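Local coordinates for protein N-(5'-phosphoribosyl)anthranilate isomerase (Thermococcus kodakarensis, PDB 5LHF) that catalyses the isomerisation of N-(5-phospho-beta-D-ribosyl)anthranilate to 1-(2-carboxyphenylamino)-1-deoxy-D-ribulose 5-phosphate, the third step of tryptophan biosynthesis from chorismate, at residues L19-A24 with E49-P54; V29-R34 with I55-T60; E77-H82 with V99-A104. One frame throughout, in Å; residues are numbered along the deposited sequence.

Contact 1 (L19-A24 with E49-P54)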
# COMPACT_ATOMS: atom_id res chain seq x y z
N LEU A 19 15.77 -7.92 4.86
CA LEU A 19 16.35 -6.72 4.26
C LEU A 19 15.44 -5.52 4.46
O LEU A 19 15.87 -4.48 4.98
CB LEU A 19 16.61 -6.94 2.77
CG LEU A 19 17.03 -5.69 1.99
CD1 LEU A 19 18.30 -5.13 2.66
CD2 LEU A 19 17.25 -6.02 0.50
N VAL A 20 14.17 -5.65 4.08
CA VAL A 20 13.20 -4.56 4.21
C VAL A 20 13.07 -4.11 5.66
O VAL A 20 12.84 -2.92 5.93
CB VAL A 20 11.86 -5.02 3.62
CG1 VAL A 20 10.71 -4.15 4.09
CG2 VAL A 20 11.95 -5.05 2.11
N GLU A 21 13.21 -5.03 6.62
CA GLU A 21 13.01 -4.69 8.03
C GLU A 21 14.06 -3.73 8.56
O GLU A 21 13.84 -3.10 9.60
CB GLU A 21 13.01 -5.97 8.87
CG GLU A 21 11.77 -6.82 8.62
CD GLU A 21 11.68 -8.00 9.54
OE1 GLU A 21 10.55 -8.42 9.85
OE2 GLU A 21 12.75 -8.53 9.93
N ARG A 22 15.20 -3.60 7.87
CA ARG A 22 16.22 -2.67 8.32
C ARG A 22 15.90 -1.23 7.94
O ARG A 22 16.57 -0.31 8.43
CB ARG A 22 17.57 -3.08 7.74
CG ARG A 22 18.03 -4.44 8.24
CD ARG A 22 19.54 -4.54 8.32
NE ARG A 22 20.19 -4.39 7.01
CZ ARG A 22 20.26 -5.35 6.10
NH1 ARG A 22 19.72 -6.54 6.34
NH2 ARG A 22 20.87 -5.11 4.95
N TYR A 23 14.86 -1.02 7.12
CA TYR A 23 14.57 0.30 6.58
C TYR A 23 13.12 0.74 6.74
O TYR A 23 12.88 1.91 7.03
CB TYR A 23 14.96 0.36 5.10
CG TYR A 23 16.41 0.04 4.85
CD1 TYR A 23 16.82 -1.28 4.59
CD2 TYR A 23 17.38 1.03 4.90
CE1 TYR A 23 18.15 -1.57 4.36
CE2 TYR A 23 18.72 0.74 4.67
CZ TYR A 23 19.09 -0.56 4.40
OH TYR A 23 20.42 -0.84 4.17
N ALA A 24 12.15 -0.16 6.52
CA ALA A 24 10.77 0.26 6.35
C ALA A 24 10.01 0.25 7.68
O ALA A 24 10.33 -0.52 8.59
CB ALA A 24 10.03 -0.63 5.34
N GLU A 49 4.81 -14.76 10.46
CA GLU A 49 5.23 -15.20 11.80
C GLU A 49 6.61 -14.67 12.15
O GLU A 49 6.86 -14.30 13.30
CB GLU A 49 5.21 -16.72 11.88
CG GLU A 49 5.74 -17.29 13.19
CD GLU A 49 5.87 -18.80 13.15
OE1 GLU A 49 5.98 -19.37 12.04
OE2 GLU A 49 5.87 -19.43 14.24
N MET A 50 7.51 -14.59 11.17
CA MET A 50 8.87 -14.15 11.47
C MET A 50 9.06 -12.64 11.37
O MET A 50 10.08 -12.13 11.85
CB MET A 50 9.85 -14.86 10.54
CG MET A 50 9.84 -16.37 10.73
SD MET A 50 10.22 -16.86 12.43
CE MET A 50 11.97 -17.23 12.29
N ALA A 51 8.09 -11.89 10.82
CA ALA A 51 8.26 -10.45 10.65
C ALA A 51 8.43 -9.73 11.99
O ALA A 51 7.77 -10.04 12.98
CB ALA A 51 7.08 -9.86 9.88
N GLU A 52 9.32 -8.74 12.00
CA GLU A 52 9.54 -7.92 13.19
C GLU A 52 9.02 -6.49 13.04
O GLU A 52 9.16 -5.70 13.98
CB GLU A 52 11.03 -7.94 13.57
CG GLU A 52 11.48 -9.33 14.02
CD GLU A 52 12.97 -9.45 14.27
OE1 GLU A 52 13.42 -10.57 14.64
OE2 GLU A 52 13.69 -8.44 14.08
N ILE A 53 8.43 -6.15 11.90
CA ILE A 53 7.65 -4.92 11.71
C ILE A 53 6.24 -5.30 11.25
O ILE A 53 6.02 -6.45 10.85
CB ILE A 53 8.31 -3.97 10.69
CG1 ILE A 53 8.24 -4.57 9.28
CG2 ILE A 53 9.74 -3.61 11.10
CD1 ILE A 53 8.96 -3.73 8.21
N PRO A 54 5.27 -4.38 11.27
CA PRO A 54 3.95 -4.72 10.74
C PRO A 54 4.05 -5.22 9.31
O PRO A 54 4.74 -4.64 8.47
CB PRO A 54 3.19 -3.39 10.82
CG PRO A 54 3.80 -2.70 11.99
CD PRO A 54 5.28 -3.06 11.93
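Glu21 and Ile53 carry this meeting of two helix-to-strand turns of the TIM barrel, one running from helix 14-20 toward strand 26-30, the other from helix 41-50 into strand 55-59. Such turns lie at the N-terminal ends of the barrel strands, the end remote from the active site in this fold. The Glu21 side chain leaves beside its own backbone N, with CG anti to the carbonyl carbon, and then runs straight out across the gap. OE1 takes the backbone N-H of Glu52 in a nearly linear bond of 172°; the Glu52 N to Glu21 OE1 distance of 2.5 Å is shorter than usual, so its exact length is doubtful. The same oxygen lies 3.2 Å from Ala51 CA, where the chain has just left the helix. Arg18 forms a salt bridge with the other carboxylate oxygen, OE2, and also donates to the Met50 carbonyl, so one arginine serves both turns. The extended Glu52 side chain crosses that of Glu21 at about a right angle, their carboxylate planes 23° apart and the two OE2 atoms of Glu21 and Glu52 4.3 Å from each other. Arg18 probably tempers this pairing of like charges, although its link to Glu52 is long and weak. Ile53 supplies the apolar half. Its CG1 sits between the backbone N and the carbonyl carbon (chi1 68°), and the extended continuation carries CD1 into the angle between Glu21 and Ala24. There CD1 comes within 4.2 Å of Glu21 CG, on the aliphatic part of the glutamate, and meets the Ala24 methyl and the CG1 methyl of Val20 more loosely. Val20 O accepts the N-H groups of both Tyr23 and Ala24 in the turn, and just beyond it Ala24 O lies 3.5 Å from Ile53 CD1.

Contact 2 (V29-R34 with I55-T60)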
# COMPACT_ATOMS: atom_id res chain seq x y z
N VAL A 29 2.88 -8.77 2.16
CA VAL A 29 3.01 -10.01 1.41
C VAL A 29 1.72 -10.24 0.63
O VAL A 29 0.62 -10.12 1.18
CB VAL A 29 3.36 -11.21 2.33
CG1 VAL A 29 2.29 -11.41 3.42
CG2 VAL A 29 3.48 -12.46 1.49
N VAL A 30 1.85 -10.55 -0.67
CA VAL A 30 0.71 -10.57 -1.58
C VAL A 30 0.20 -12.00 -1.72
O VAL A 30 0.98 -12.93 -1.95
CB VAL A 30 1.09 -9.99 -2.95
CG1 VAL A 30 -0.10 -10.09 -3.93
CG2 VAL A 30 1.57 -8.53 -2.80
N VAL A 31 -1.11 -12.18 -1.58
CA VAL A 31 -1.76 -13.48 -1.75
C VAL A 31 -3.00 -13.31 -2.61
O VAL A 31 -3.59 -12.23 -2.69
CB VAL A 31 -2.15 -14.13 -0.39
CG1 VAL A 31 -0.92 -14.42 0.47
CG2 VAL A 31 -3.19 -13.28 0.36
N ASN A 32 -3.40 -14.41 -3.25
CA ASN A 32 -4.67 -14.49 -3.97
C ASN A 32 -4.94 -13.22 -4.78
O ASN A 32 -5.97 -12.56 -4.62
CB ASN A 32 -5.83 -14.79 -3.00
CG ASN A 32 -5.68 -16.15 -2.30
OD1 ASN A 32 -5.10 -17.08 -2.84
ND2 ASN A 32 -6.24 -16.26 -1.09
N SER A 33 -3.98 -12.86 -5.63
CA SER A 33 -4.07 -11.67 -6.46
C SER A 33 -3.32 -11.91 -7.77
O SER A 33 -2.41 -12.73 -7.84
CB SER A 33 -3.45 -10.43 -5.78
OG SER A 33 -4.00 -10.19 -4.50
N ARG A 34 -3.73 -11.15 -8.80
CA ARG A 34 -2.93 -10.99 -10.01
C ARG A 34 -1.65 -10.22 -9.69
O ARG A 34 -1.65 -8.99 -9.73
CB ARG A 34 -3.73 -10.25 -11.09
CG ARG A 34 -5.07 -10.89 -11.44
CD ARG A 34 -5.94 -9.97 -12.31
NE ARG A 34 -7.16 -10.67 -12.69
CZ ARG A 34 -8.20 -10.09 -13.29
NH1 ARG A 34 -8.17 -8.79 -13.58
NH2 ARG A 34 -9.27 -10.82 -13.59
N ILE A 55 3.37 -6.34 9.03
CA ILE A 55 3.39 -6.90 7.68
C ILE A 55 1.95 -7.07 7.21
O ILE A 55 1.16 -7.80 7.83
CB ILE A 55 4.18 -8.21 7.61
CG1 ILE A 55 4.12 -8.81 6.19
CG2 ILE A 55 3.74 -9.22 8.69
CD1 ILE A 55 5.13 -9.92 5.95
N TYR A 56 1.59 -6.37 6.14
CA TYR A 56 0.23 -6.44 5.62
C TYR A 56 0.03 -7.68 4.76
O TYR A 56 0.87 -8.00 3.91
CB TYR A 56 -0.07 -5.18 4.80
CG TYR A 56 -0.25 -3.97 5.67
CD1 TYR A 56 0.85 -3.26 6.15
CD2 TYR A 56 -1.52 -3.54 6.03
CE1 TYR A 56 0.68 -2.16 6.98
CE2 TYR A 56 -1.70 -2.46 6.83
CZ TYR A 56 -0.61 -1.76 7.30
OH TYR A 56 -0.85 -0.67 8.13
N LEU A 57 -1.09 -8.37 4.98
CA LEU A 57 -1.58 -9.37 4.03
C LEU A 57 -2.28 -8.61 2.92
O LEU A 57 -3.35 -8.04 3.15
CB LEU A 57 -2.53 -10.35 4.72
CG LEU A 57 -2.94 -11.60 3.92
CD1 LEU A 57 -1.73 -12.52 3.68
CD2 LEU A 57 -4.06 -12.36 4.65
N VAL A 58 -1.67 -8.56 1.74
CA VAL A 58 -2.12 -7.70 0.65
C VAL A 58 -2.88 -8.54 -0.37
O VAL A 58 -2.35 -9.55 -0.85
CB VAL A 58 -0.92 -7.00 -0.03
CG1 VAL A 58 -1.41 -6.10 -1.13
CG2 VAL A 58 -0.04 -6.25 1.01
N SER A 59 -4.08 -8.10 -0.74
CA SER A 59 -4.83 -8.90 -1.71
C SER A 59 -5.93 -8.09 -2.38
O SER A 59 -6.45 -7.11 -1.83
CB SER A 59 -5.45 -10.13 -1.05
OG SER A 59 -6.04 -10.98 -2.03
N THR A 60 -6.31 -8.56 -3.56
CA THR A 60 -7.47 -8.06 -4.28
C THR A 60 -8.71 -8.91 -4.05
O THR A 60 -9.73 -8.67 -4.71
CB THR A 60 -7.16 -8.00 -5.77
OG1 THR A 60 -6.80 -9.32 -6.21
CG2 THR A 60 -6.01 -7.04 -6.04
O HOH W 1 -8.33 -11.64 -6.02
O HOH W 2 -5.95 -9.21 -8.79
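Val31 and Leu57 cross at about a right angle on the outer side of two parallel strands, 26-30 and 55-59, joined through helix 41-50 in a beta-alpha-beta crossover of the TIM barrel. Leu57 CD1 enters the fork of the valine, 3.7 Å from Val31 CG2 and almost as near Val31 CG1. A chi1 of -170° sets Leu57 CG anti to its backbone N, leaning the side chain toward the neighbouring strand. Val29, on the same face, lies obliquely against Ile55, with Val29 CG1 4.1 Å from Ile55 CD1; helix 41-50 covers Val29 and Val31, while helix 64-74 packs on Leu57. Val30 and Val58 point to the opposite face, into the barrel, and meet at a slant, Val30 CG2 lying 4.0 Å from Val58 CB. The backbones are paired by bonds from the N-H groups of Val29, Val58 and Val31, that from Val58 N to Val29 O 2.8 Å long. From Val31 on, hydroxyls join the backbone bonds. Ser59 OG and Ser33 OG donate to Val31 O from opposite faces of its carbonyl plane, each at 2.8 Å from that oxygen, so this buried acceptor is gripped twice; Ser59 OG also bonds Met61 N. Ser33 OG in turn accepts Thr60 N, tying its loop to the end of strand 55-59. An alanine in place of Ser33 would remove the hydroxyl that both donates and accepts, and would probably leave Thr60 N without its acceptor and Val31 O held from one face alone. At the solvent side, one water joins Asn32 O to Thr60 OG1, and a second accepts from Arg34 N while lying 2.7 Å from Thr60 OG1.

Contact 3 (E77-H82 with V99-A104)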
# COMPACT_ATOMS: atom_id res chain seq x y z
N GLU A 77 -2.27 -9.80 11.17
CA GLU A 77 -2.72 -8.74 12.04
C GLU A 77 -3.12 -7.49 11.27
O GLU A 77 -3.89 -6.66 11.76
CB GLU A 77 -1.56 -8.43 13.00
CG GLU A 77 -1.24 -9.54 13.99
CD GLU A 77 -2.21 -9.53 15.13
OE1 GLU A 77 -2.35 -10.57 15.83
OE2 GLU A 77 -2.84 -8.46 15.34
N TYR A 78 -2.54 -7.33 10.08
CA TYR A 78 -2.74 -6.19 9.19
C TYR A 78 -3.17 -6.72 7.83
O TYR A 78 -2.61 -7.70 7.35
CB TYR A 78 -1.44 -5.39 9.00
CG TYR A 78 -0.96 -4.75 10.28
CD1 TYR A 78 -1.33 -3.44 10.60
CD2 TYR A 78 -0.14 -5.44 11.16
CE1 TYR A 78 -0.90 -2.85 11.77
CE2 TYR A 78 0.29 -4.86 12.32
CZ TYR A 78 -0.10 -3.56 12.62
OH TYR A 78 0.34 -2.98 13.79
N ILE A 79 -4.14 -6.05 7.21
CA ILE A 79 -4.55 -6.43 5.86
C ILE A 79 -4.64 -5.18 5.01
O ILE A 79 -4.97 -4.09 5.48
CB ILE A 79 -5.90 -7.21 5.83
CG1 ILE A 79 -7.07 -6.34 6.30
CG2 ILE A 79 -5.81 -8.47 6.68
CD1 ILE A 79 -8.44 -7.05 6.15
N GLN A 80 -4.30 -5.35 3.74
CA GLN A 80 -4.40 -4.27 2.75
C GLN A 80 -5.43 -4.73 1.73
O GLN A 80 -5.18 -5.67 0.97
CB GLN A 80 -3.06 -3.97 2.11
CG GLN A 80 -3.13 -3.01 0.91
CD GLN A 80 -1.77 -2.42 0.57
OE1 GLN A 80 -0.91 -2.27 1.43
NE2 GLN A 80 -1.54 -2.18 -0.70
N VAL A 81 -6.57 -4.05 1.71
CA VAL A 81 -7.69 -4.42 0.85
C VAL A 81 -7.57 -3.61 -0.43
O VAL A 81 -7.80 -2.40 -0.44
CB VAL A 81 -9.02 -4.19 1.56
CG1 VAL A 81 -10.21 -4.45 0.64
CG2 VAL A 81 -9.11 -5.07 2.79
N HIS A 82 -7.18 -4.29 -1.51
CA HIS A 82 -7.02 -3.74 -2.85
C HIS A 82 -8.23 -4.03 -3.71
O HIS A 82 -8.11 -4.47 -4.86
CB HIS A 82 -5.77 -4.31 -3.51
CG HIS A 82 -4.61 -3.37 -3.54
ND1 HIS A 82 -4.51 -2.35 -4.46
CD2 HIS A 82 -3.49 -3.30 -2.78
CE1 HIS A 82 -3.39 -1.68 -4.26
NE2 HIS A 82 -2.75 -2.24 -3.24
N VAL A 99 -8.20 -7.40 12.90
CA VAL A 99 -7.16 -6.93 11.99
C VAL A 99 -7.23 -5.42 11.85
O VAL A 99 -8.30 -4.80 11.99
CB VAL A 99 -7.26 -7.65 10.62
CG1 VAL A 99 -7.02 -9.15 10.78
CG2 VAL A 99 -8.59 -7.37 9.93
N SER A 100 -6.08 -4.80 11.58
CA SER A 100 -6.01 -3.40 11.19
C SER A 100 -6.04 -3.35 9.67
O SER A 100 -5.47 -4.22 9.02
CB SER A 100 -4.72 -2.74 11.70
OG SER A 100 -4.54 -3.02 13.07
N VAL A 101 -6.70 -2.34 9.11
CA VAL A 101 -6.96 -2.31 7.68
C VAL A 101 -6.32 -1.08 7.04
O VAL A 101 -6.49 0.05 7.54
CB VAL A 101 -8.46 -2.35 7.36
CG1 VAL A 101 -8.66 -2.39 5.85
CG2 VAL A 101 -9.10 -3.56 8.03
N MET A 102 -5.61 -1.30 5.94
CA MET A 102 -5.26 -0.24 5.00
C MET A 102 -6.07 -0.50 3.74
O MET A 102 -6.01 -1.59 3.17
CB MET A 102 -3.75 -0.21 4.72
CG MET A 102 -3.31 0.79 3.61
SD MET A 102 -1.71 1.61 3.87
CE MET A 102 -0.64 0.20 4.13
N LYS A 103 -6.88 0.48 3.34
CA LYS A 103 -7.70 0.34 2.15
C LYS A 103 -7.03 1.07 0.99
O LYS A 103 -6.65 2.24 1.13
CB LYS A 103 -9.10 0.89 2.38
CG LYS A 103 -9.97 0.91 1.14
CD LYS A 103 -10.75 -0.39 0.93
CE LYS A 103 -11.78 -0.20 -0.19
NZ LYS A 103 -11.16 -0.18 -1.54
N ALA A 104 -6.89 0.39 -0.14
CA ALA A 104 -6.33 0.99 -1.35
C ALA A 104 -7.43 1.50 -2.26
O ALA A 104 -8.44 0.82 -2.49
CB ALA A 104 -5.44 -0.02 -2.08
O HOH W 3 -4.14 -5.44 14.51
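Ile79 wedges between Val99 and Val101 on the outer face of two adjacent parallel strands, 78-81 and 100-106, joined through helix 87-97 in a beta-alpha-beta crossover of the TIM barrel. This is the tight part: the Ile79 and Val99 side chains cross at about a right angle, Ile79 CD1 lying 3.8 Å from Val99 CG2, and Ile79 CG1 lies 3.9 Å from Val101 CG2. Five regular backbone bonds hold the strands in register, from Ser100 N to Glu77 O through Ala104 N to Val81 O. Next to the C-terminal end of strand 78-81, the Ala104 methyl sits over one face of the His82 imidazole, a CH-pi contact with CB 3.5 Å from the ring centroid. On the inner face, Gln80 and Met102 run side by side; Gln80 OE1 is hydrogen-bonded to Lys7. The N-terminal end, with exposed Glu77, is the solvent side. Ser100 CB touches Tyr78 CD1 at 3.6 Å, whereas Ser100 OG turns to a water 2.8 Å away, which also reaches Glu77 O. Outside the barrel, helix 87-97 packs on Ile79, Val99 and Val101, and Trp67 of helix 64-74 covers Ile79 and Val81; inside, Leu134 of strand 132-136 meets Gln80, Met102 and Ala104.

From the N terminus, the chain leaves helix 14-20 through 19-24, passes along strand 26-30 and helix 41-50, and closes contact 1 at 49-54. Contact 2 opens inside that loop, at 29-34, and closes after it, at 55-60, so the two cross; their segments 49-54 and 55-60 adjoin. Contact 1 ties successive helix-to-strand turns, contact 2 the second and third barrel strands. Contact 3 follows in series, closing the loop around helix 87-97 and pairing the fourth strand with the fifth. Contacts 2 and 3 meet in the sheet, where Leu57 probably hydrogen-bonds Tyr78 and Gln80, while Pro54 of contact 1 packs on the Tyr78 ring.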